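Local coordinates for hypothetical protein (Legionella pneumophila subsp. pneumophila, PDB 4KH9) that is of unknown function but binds calcium ions and belongs to the three-domain DUF4785 family, at residues M124-P129 with L156-I161; I183-D188 with E251-S256; I88-P91 with L95-L98. All coordinates share one frame; numbering follows the deposited sequence.

Interaction 1: residues M124-P129 with L156-I161; sequences MLQIKP and LDKFSI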
loop_
_atom_site.group_PDB
_atom_site.type_symbol
_atom_site.label_atom_id
_atom_site.label_comp_id
_atom_site.label_asym_id
_atom_site.label_seq_id
_atom_site.Cartn_x
_atom_site.Cartn_y
_atom_site.Cartn_z
HETATM N N MSE A 124 -25.913 0.396 3.299
HETATM C CA MSE A 124 -24.998 0.483 4.440
HETATM C C MSE A 124 -25.812 0.542 5.729
HETATM O O MSE A 124 -26.813 1.246 5.788
HETATM C CB MSE A 124 -24.046 1.684 4.334
HETATM C CG MSE A 124 -22.982 1.710 5.459
HETATM SE SE MSE A 124 -21.648 3.096 5.183
HETATM C CE MSE A 124 -20.298 2.671 6.540
ATOM N N LEU A 125 -25.378 -0.188 6.758
ATOM C CA LEU A 125 -26.091 -0.190 8.016
ATOM C C LEU A 125 -25.211 -0.603 9.160
ATOM O O LEU A 125 -24.247 -1.344 9.004
ATOM C CB LEU A 125 -27.349 -1.128 7.985
ATOM C CG LEU A 125 -27.118 -2.640 8.150
ATOM C CD1 LEU A 125 -28.314 -3.302 8.816
ATOM C CD2 LEU A 125 -26.744 -3.324 6.810
ATOM N N GLN A 126 -25.608 -0.165 10.337
ATOM C CA GLN A 126 -25.001 -0.669 11.549
ATOM C C GLN A 126 -26.055 -1.569 12.177
ATOM O O GLN A 126 -27.191 -1.137 12.378
ATOM C CB GLN A 126 -24.522 0.447 12.472
ATOM C CG GLN A 126 -23.830 -0.134 13.703
ATOM C CD GLN A 126 -23.200 0.919 14.585
ATOM O OE1 GLN A 126 -23.752 2.021 14.813
ATOM N NE2 GLN A 126 -22.070 0.562 15.153
ATOM N N ILE A 127 -25.682 -2.800 12.477
ATOM C CA ILE A 127 -26.610 -3.779 13.047
ATOM C C ILE A 127 -26.974 -3.341 14.465
ATOM O O ILE A 127 -26.071 -3.002 15.247
ATOM C CB ILE A 127 -26.047 -5.233 13.010
ATOM C CG1 ILE A 127 -25.644 -5.623 11.579
ATOM C CG2 ILE A 127 -27.085 -6.222 13.584
ATOM C CD1 ILE A 127 -24.846 -6.968 11.472
ATOM N N LYS A 128 -28.302 -3.334 14.785
ATOM C CA LYS A 128 -28.774 -2.974 16.133
ATOM C C LYS A 128 -28.115 -3.883 17.182
ATOM O O LYS A 128 -28.099 -5.109 16.979
ATOM C CB LYS A 128 -30.296 -3.083 16.241
ATOM C CG LYS A 128 -31.056 -2.083 15.423
ATOM C CD LYS A 128 -32.563 -2.212 15.664
ATOM C CE LYS A 128 -33.181 -3.514 15.203
ATOM N NZ LYS A 128 -34.660 -3.481 15.406
ATOM N N PRO A 129 -27.569 -3.304 18.291
ATOM C CA PRO A 129 -26.903 -4.124 19.315
ATOM C C PRO A 129 -27.805 -5.214 19.913
ATOM O O PRO A 129 -27.282 -6.218 20.361
ATOM C CB PRO A 129 -26.513 -3.076 20.389
ATOM C CG PRO A 129 -26.281 -1.820 19.596
ATOM C CD PRO A 129 -27.464 -1.867 18.639
ATOM N N LEU A 156 -17.261 -4.278 8.979
ATOM C CA LEU A 156 -16.446 -3.702 10.020
ATOM C C LEU A 156 -17.008 -4.202 11.352
ATOM O O LEU A 156 -18.110 -3.818 11.757
ATOM C CB LEU A 156 -16.369 -2.174 9.952
ATOM C CG LEU A 156 -15.662 -1.490 11.147
ATOM C CD1 LEU A 156 -14.165 -1.803 11.164
ATOM C CD2 LEU A 156 -15.940 0.009 11.165
ATOM N N ASP A 157 -16.256 -5.071 12.020
ATOM C CA ASP A 157 -16.656 -5.632 13.313
ATOM C C ASP A 157 -16.106 -4.661 14.362
ATOM O O ASP A 157 -15.160 -4.948 15.097
ATOM C CB ASP A 157 -16.106 -7.078 13.426
ATOM C CG ASP A 157 -16.861 -7.993 14.384
ATOM O OD1 ASP A 157 -17.850 -7.523 15.022
ATOM O OD2 ASP A 157 -16.486 -9.171 14.483
ATOM N N LYS A 158 -16.677 -3.461 14.326
ATOM C CA LYS A 158 -16.314 -2.261 15.050
ATOM C C LYS A 158 -16.020 -2.512 16.541
ATOM O O LYS A 158 -15.083 -1.909 17.080
ATOM C CB LYS A 158 -17.474 -1.223 14.915
ATOM C CG LYS A 158 -17.110 0.181 15.363
ATOM C CD LYS A 158 -18.202 1.212 15.095
ATOM C CE LYS A 158 -17.705 2.577 15.480
ATOM N NZ LYS A 158 -18.606 3.664 15.010
ATOM N N PHE A 159 -16.810 -3.371 17.207
ATOM C CA PHE A 159 -16.607 -3.494 18.638
ATOM C C PHE A 159 -15.955 -4.835 19.026
ATOM O O PHE A 159 -15.883 -5.162 20.218
ATOM C CB PHE A 159 -17.945 -3.262 19.369
ATOM C CG PHE A 159 -18.429 -1.848 19.145
ATOM C CD1 PHE A 159 -17.818 -0.769 19.796
ATOM C CD2 PHE A 159 -19.510 -1.589 18.307
ATOM C CE1 PHE A 159 -18.271 0.529 19.597
ATOM C CE2 PHE A 159 -19.958 -0.285 18.107
ATOM C CZ PHE A 159 -19.336 0.769 18.752
ATOM N N SER A 160 -15.399 -5.550 18.037
ATOM C CA SER A 160 -14.625 -6.769 18.263
ATOM C C SER A 160 -13.210 -6.449 18.713
ATOM O O SER A 160 -12.635 -5.451 18.267
ATOM C CB SER A 160 -14.566 -7.602 16.989
ATOM O OG SER A 160 -13.792 -8.763 17.232
ATOM N N ILE A 161 -12.642 -7.288 19.589
ATOM C CA ILE A 161 -11.251 -7.100 20.045
ATOM C C ILE A 161 -10.339 -8.036 19.188
ATOM O O ILE A 161 -9.136 -8.090 19.412
ATOM C CB ILE A 161 -11.087 -7.317 21.581
ATOM C CG1 ILE A 161 -11.454 -8.769 21.989
ATOM C CG2 ILE A 161 -11.943 -6.280 22.362
ATOM C CD1 ILE A 161 -10.955 -9.253 23.413
#

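Interaction 2: residues I183-D188 with E251-S256; sequences ISLHND and EIIRRS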
loop_
_atom_site.group_PDB
_atom_site.type_symbol
_atom_site.label_atom_id
_atom_site.label_comp_id
_atom_site.label_asym_id
_atom_site.label_seq_id
_atom_site.Cartn_x
_atom_site.Cartn_y
_atom_site.Cartn_z
ATOM N N ILE A 183 1.689 -12.064 8.822
ATOM C CA ILE A 183 0.226 -12.035 8.945
ATOM C C ILE A 183 -0.120 -12.709 10.266
ATOM O O ILE A 183 0.197 -13.880 10.459
ATOM C CB ILE A 183 -0.415 -12.751 7.697
ATOM C CG1 ILE A 183 0.006 -12.066 6.374
ATOM C CG2 ILE A 183 -1.957 -12.852 7.822
ATOM C CD1 ILE A 183 0.149 -13.048 5.120
ATOM N N SER A 184 -0.752 -11.962 11.178
ATOM C CA SER A 184 -1.076 -12.474 12.517
ATOM C C SER A 184 -2.507 -12.177 12.909
ATOM O O SER A 184 -3.009 -11.090 12.652
ATOM C CB SER A 184 -0.156 -11.870 13.574
ATOM O OG SER A 184 1.128 -11.582 13.054
ATOM N N LEU A 185 -3.153 -13.155 13.533
ATOM C CA LEU A 185 -4.504 -13.008 14.035
ATOM C C LEU A 185 -4.441 -12.900 15.554
ATOM O O LEU A 185 -3.945 -13.819 16.207
ATOM C CB LEU A 185 -5.405 -14.174 13.585
ATOM C CG LEU A 185 -6.907 -14.027 13.953
ATOM C CD1 LEU A 185 -7.541 -12.821 13.238
ATOM C CD2 LEU A 185 -7.676 -15.286 13.599
ATOM N N HIS A 186 -4.962 -11.787 16.114
ATOM C CA HIS A 186 -4.899 -11.536 17.551
ATOM C C HIS A 186 -6.254 -11.297 18.226
ATOM O O HIS A 186 -7.193 -10.758 17.636
ATOM C CB HIS A 186 -4.038 -10.293 17.827
ATOM C CG HIS A 186 -2.623 -10.377 17.331
ATOM N ND1 HIS A 186 -1.672 -11.150 17.985
ATOM C CD2 HIS A 186 -2.029 -9.741 16.294
ATOM C CE1 HIS A 186 -0.547 -10.972 17.312
ATOM N NE2 HIS A 186 -0.711 -10.111 16.304
ATOM N N ASN A 187 -6.278 -11.624 19.523
ATOM C CA ASN A 187 -7.329 -11.444 20.528
ATOM C C ASN A 187 -6.611 -11.619 21.860
ATOM O O ASN A 187 -5.979 -12.658 22.050
ATOM C CB ASN A 187 -8.480 -12.432 20.297
ATOM C CG ASN A 187 -9.608 -12.318 21.289
ATOM O OD1 ASN A 187 -9.462 -12.633 22.474
ATOM N ND2 ASN A 187 -10.774 -11.932 20.816
ATOM N N ASP A 188 -6.607 -10.610 22.753
ATOM C CA ASP A 188 -5.816 -10.727 23.992
ATOM C C ASP A 188 -6.415 -11.735 25.032
ATOM O O ASP A 188 -5.777 -11.985 26.057
ATOM C CB ASP A 188 -5.581 -9.356 24.648
ATOM C CG ASP A 188 -6.787 -8.593 25.155
ATOM O OD1 ASP A 188 -7.931 -8.934 24.749
ATOM O OD2 ASP A 188 -6.589 -7.620 25.922
ATOM N N GLU A 251 -18.235 -20.030 16.560
ATOM C CA GLU A 251 -18.030 -18.719 15.948
ATOM C C GLU A 251 -17.033 -18.739 14.800
ATOM O O GLU A 251 -15.936 -19.270 14.929
ATOM C CB GLU A 251 -17.535 -17.715 16.994
ATOM C CG GLU A 251 -18.491 -17.450 18.130
ATOM C CD GLU A 251 -17.881 -16.491 19.126
ATOM O OE1 GLU A 251 -18.021 -15.264 18.919
ATOM O OE2 GLU A 251 -17.229 -16.958 20.088
ATOM N N ILE A 252 -17.418 -18.109 13.691
ATOM C CA ILE A 252 -16.587 -17.892 12.511
ATOM C C ILE A 252 -15.758 -16.627 12.771
ATOM O O ILE A 252 -16.313 -15.570 13.119
ATOM C CB ILE A 252 -17.441 -17.793 11.201
ATOM C CG1 ILE A 252 -18.329 -19.048 10.950
ATOM C CG2 ILE A 252 -16.598 -17.421 9.970
ATOM C CD1 ILE A 252 -17.643 -20.341 10.525
ATOM N N ILE A 253 -14.435 -16.763 12.644
ATOM C CA ILE A 253 -13.481 -15.674 12.766
ATOM C C ILE A 253 -12.987 -15.385 11.359
ATOM O O ILE A 253 -12.249 -16.192 10.765
ATOM C CB ILE A 253 -12.311 -15.957 13.763
ATOM C CG1 ILE A 253 -12.711 -16.812 15.020
ATOM C CG2 ILE A 253 -11.511 -14.690 14.089
ATOM C CD1 ILE A 253 -13.591 -16.211 16.044
ATOM N N ARG A 254 -13.424 -14.266 10.806
ATOM C CA ARG A 254 -13.042 -13.882 9.447
ATOM C C ARG A 254 -12.462 -12.490 9.444
ATOM O O ARG A 254 -13.097 -11.554 9.935
ATOM C CB ARG A 254 -14.263 -13.956 8.508
ATOM C CG ARG A 254 -13.988 -13.438 7.123
ATOM C CD ARG A 254 -13.746 -14.501 6.102
ATOM N NE ARG A 254 -13.541 -13.932 4.767
ATOM C CZ ARG A 254 -14.473 -13.857 3.816
ATOM N NH1 ARG A 254 -15.707 -14.298 4.045
ATOM N NH2 ARG A 254 -14.180 -13.342 2.632
ATOM N N ARG A 255 -11.227 -12.358 8.916
ATOM C CA ARG A 255 -10.573 -11.072 8.794
ATOM C C ARG A 255 -9.850 -10.974 7.461
ATOM O O ARG A 255 -9.254 -11.936 6.995
ATOM C CB ARG A 255 -9.582 -10.823 9.957
ATOM C CG ARG A 255 -10.143 -10.625 11.377
ATOM C CD ARG A 255 -10.785 -9.281 11.545
ATOM N NE ARG A 255 -11.486 -9.123 12.828
ATOM C CZ ARG A 255 -12.789 -9.325 13.029
ATOM N NH1 ARG A 255 -13.560 -9.793 12.049
ATOM N NH2 ARG A 255 -13.323 -9.087 14.215
ATOM N N SER A 256 -9.872 -9.796 6.864
ATOM C CA SER A 256 -9.119 -9.515 5.665
ATOM C C SER A 256 -8.321 -8.252 5.913
ATOM O O SER A 256 -8.696 -7.433 6.751
ATOM C CB SER A 256 -9.993 -9.429 4.417
ATOM O OG SER A 256 -10.595 -8.161 4.338
#

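Interaction 3: residues I88-P91 with L95-L98; sequences IKTP and LLPL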
loop_
_atom_site.group_PDB
_atom_site.type_symbol
_atom_site.label_atom_id
_atom_site.label_comp_id
_atom_site.label_asym_id
_atom_site.label_seq_id
_atom_site.Cartn_x
_atom_site.Cartn_y
_atom_site.Cartn_z
ATOM N N ILE A 88 -32.184 -10.106 5.599
ATOM C CA ILE A 88 -31.133 -10.557 6.495
ATOM C C ILE A 88 -31.748 -11.501 7.559
ATOM O O ILE A 88 -32.775 -11.211 8.185
ATOM C CB ILE A 88 -30.314 -9.392 7.129
ATOM C CG1 ILE A 88 -29.031 -9.910 7.841
ATOM C CG2 ILE A 88 -31.184 -8.460 7.990
ATOM C CD1 ILE A 88 -27.939 -8.817 8.174
ATOM N N LYS A 89 -31.086 -12.625 7.740
ATOM C CA LYS A 89 -31.450 -13.615 8.730
ATOM C C LYS A 89 -30.498 -13.419 9.907
ATOM O O LYS A 89 -29.289 -13.419 9.734
ATOM C CB LYS A 89 -31.381 -15.012 8.103
ATOM C CG LYS A 89 -32.187 -16.075 8.835
ATOM C CD LYS A 89 -32.112 -17.381 8.069
ATOM C CE LYS A 89 -33.083 -18.414 8.593
ATOM N NZ LYS A 89 -33.004 -19.691 7.829
ATOM N N THR A 90 -31.047 -13.185 11.097
ATOM C CA THR A 90 -30.227 -12.952 12.290
ATOM C C THR A 90 -29.648 -14.285 12.800
ATOM O O THR A 90 -30.085 -15.342 12.320
ATOM C CB THR A 90 -31.089 -12.261 13.377
ATOM O OG1 THR A 90 -32.117 -13.177 13.808
ATOM C CG2 THR A 90 -31.703 -10.962 12.884
ATOM N N PRO A 91 -28.710 -14.287 13.784
ATOM C CA PRO A 91 -28.210 -15.567 14.302
ATOM C C PRO A 91 -29.326 -16.413 14.971
ATOM O O PRO A 91 -29.144 -17.617 15.089
ATOM C CB PRO A 91 -27.127 -15.134 15.303
ATOM C CG PRO A 91 -26.725 -13.727 14.863
ATOM C CD PRO A 91 -28.046 -13.153 14.471
ATOM N N LEU A 95 -35.951 -13.678 9.980
ATOM C CA LEU A 95 -35.807 -13.150 8.630
ATOM C C LEU A 95 -36.391 -11.757 8.585
ATOM O O LEU A 95 -37.591 -11.571 8.827
ATOM C CB LEU A 95 -36.490 -14.072 7.593
ATOM C CG LEU A 95 -36.222 -13.754 6.113
ATOM C CD1 LEU A 95 -34.743 -13.879 5.775
ATOM C CD2 LEU A 95 -37.034 -14.679 5.212
ATOM N N LEU A 96 -35.542 -10.771 8.293
ATOM C CA LEU A 96 -35.985 -9.389 8.264
ATOM C C LEU A 96 -35.665 -8.667 6.973
ATOM O O LEU A 96 -34.598 -8.920 6.408
ATOM C CB LEU A 96 -35.264 -8.619 9.397
ATOM C CG LEU A 96 -35.481 -9.046 10.830
ATOM C CD1 LEU A 96 -34.374 -8.472 11.713
ATOM C CD2 LEU A 96 -36.862 -8.633 11.318
ATOM N N PRO A 97 -36.480 -7.647 6.565
ATOM C CA PRO A 97 -36.020 -6.737 5.498
ATOM C C PRO A 97 -34.720 -6.094 6.015
ATOM O O PRO A 97 -34.637 -5.858 7.224
ATOM C CB PRO A 97 -37.187 -5.752 5.346
ATOM C CG PRO A 97 -38.369 -6.440 6.000
ATOM C CD PRO A 97 -37.743 -7.155 7.155
ATOM N N LEU A 98 -33.695 -5.891 5.173
ATOM C CA LEU A 98 -32.389 -5.393 5.654
ATOM C C LEU A 98 -32.520 -4.140 6.556
ATOM O O LEU A 98 -31.902 -4.090 7.622
ATOM C CB LEU A 98 -31.443 -5.101 4.487
ATOM C CG LEU A 98 -29.968 -4.808 4.828
ATOM C CD1 LEU A 98 -29.308 -5.966 5.600
ATOM C CD2 LEU A 98 -29.167 -4.529 3.556
#

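Interaction 1: residues M124-P129 with L156-I161
Gln126 meets Lys158 and Phe159 through a single atom, its amide nitrogen. With CG anti to the backbone N (chi1 -177°) and an extended chain beyond it, the side chain reaches straight across to the turn, meeting both partners at about a right angle. The close part of the contact is at the edge of the Phe159 ring, where NE2 of Gln126 arrives near the ring plane, 3.7 Å from CE2 of Phe159; the amide and ring planes are 18° apart. The same NE2 of Gln126 stands 3.9 Å from CD of Lys158, whose own CG sits over one ring face of Phe159, offset toward the rim. This is the loose, outward side: little surface is buried, both turn side chains are exposed, and NE2 of Gln126 gives its hydrogen bond to Gly70 O, not to either turn residue. Buried Asp157 is the polar anchor of the turn, its carboxylate accepting from the backbone N of Leu67 and Ala68. Ser160 N closes the turn on Asp157 O at 3.0 Å. The arrangement is a type I beta turn, overlapping an inverse gamma turn centred on Asp157, leading from strand 150-156 of the N-terminal domain to strand 163-168 of the central, E-set domain.

Interaction 2: residues I183-D188 with E251-S256
Leu185 and Arg255 mark the closest backbone approach, with their CA atoms 8.2 Å apart, too far for strand pairing, so these strands, running in roughly opposite senses, face each other through side chains. Leu185 carries the contact by spreading its two methyls. Its CG is anti to the backbone N (chi1 -174°), which sends the fork across to the other strand, one methyl to Ile253 and one to Arg255. CD2 of Leu185 packs on the CG2 branch of Ile253 at 3.9 Å, the two side chains meeting at a slant. CD1 of Leu185 instead meets the aliphatic part of Arg255, 3.9 Å from its CG, at about a right angle. Arg255 can give this methylene to the apolar layer because its chain bends at chi2 (-74°) and carries the guanidinium off to polar partners. NH1 of Arg255 bonds back to Arg254 O at 2.8 Å, a bent bond with a donor tilted from the carbonyl plane; NE gives to Thr162 O, and NH2 forms a salt bridge with Asp157. Three nitrogens are thus held, which should fix the rotation of this buried charged group. The contact bridges the interior of the E-set, immunoglobulin-like domain: strand 178-186 is flanked by strands 163-168 and 220-226, strand 251-264 pairs with 238-248, and Leu164 of strand 163-168 touches both Ile183 and Arg255.

Interaction 3: residues I88-P91 with L95-L98
Ile88 and Leu96 face each other as an antiparallel hydrogen-bonded pair, and their side chains rise on the same face of the sheet. Two backbone bonds hold them: Ile88 N gives to Leu96 O at 2.8 Å, and Leu96 N returns to Ile88 O at 2.8 Å. The side chains of this pair barely meet, CG2 of Ile88 lying 4.3 Å from CB of Leu96, because each leans toward a different neighbour. Ile88 turns to Leu98. Leu98 CD1 rests against both CB and CG2 of Ile88, 3.9 Å from CB. That methyl gets there because CG of Leu98 is anti to its backbone N (chi1 -170°), bringing the end of the side chain back toward the first strand. Leu96 leans the other way and crosses Thr90 obliquely, CD1 of Leu96 touching CG2 of Thr90 at 3.8 Å. Thr90 thus divides its work: the methyl covers Leu96, while OG1 accepts a hydrogen bond from Gln94 N, and a weak one from Lys92 N, within the connecting loop. On the other face, Lys89 and Leu95 form the non-hydrogen-bonded pair. CD1 of Leu95 comes alongside the root of Lys89, 4.2 Å from its CB, while the extended lysine chain carries its amine away. The whole is a short beta hairpin at the margin of a four-stranded antiparallel sheet. Strand 95-97 is the outermost within the chain, and strand 86-89 lies between it and strand 135-140, whose Phe136 packs on Ile88 and whose Leu138 meets Leu98; Leu98 also touches Ala123 and Leu125 of strand 123-126 in the companion sheet.

How the interactions relate
From the N terminus the contacts come in series, none nesting within or crossing another. Interaction 3 is the most local, closing the hairpin loop 90-94 at the edge of one N-terminal sheet. Interaction 1 follows and closes 26 residues, joining the end of strand 123-126 in the companion sheet to the turn that leads into the central domain. Interaction 2 then spans 62 residues inside that domain. Interaction 1 touches both others, the hairpin through its strand segment and the central domain through its turn; interactions 2 and 3 do not touch each other, their nearest atoms being about 9 Å apart.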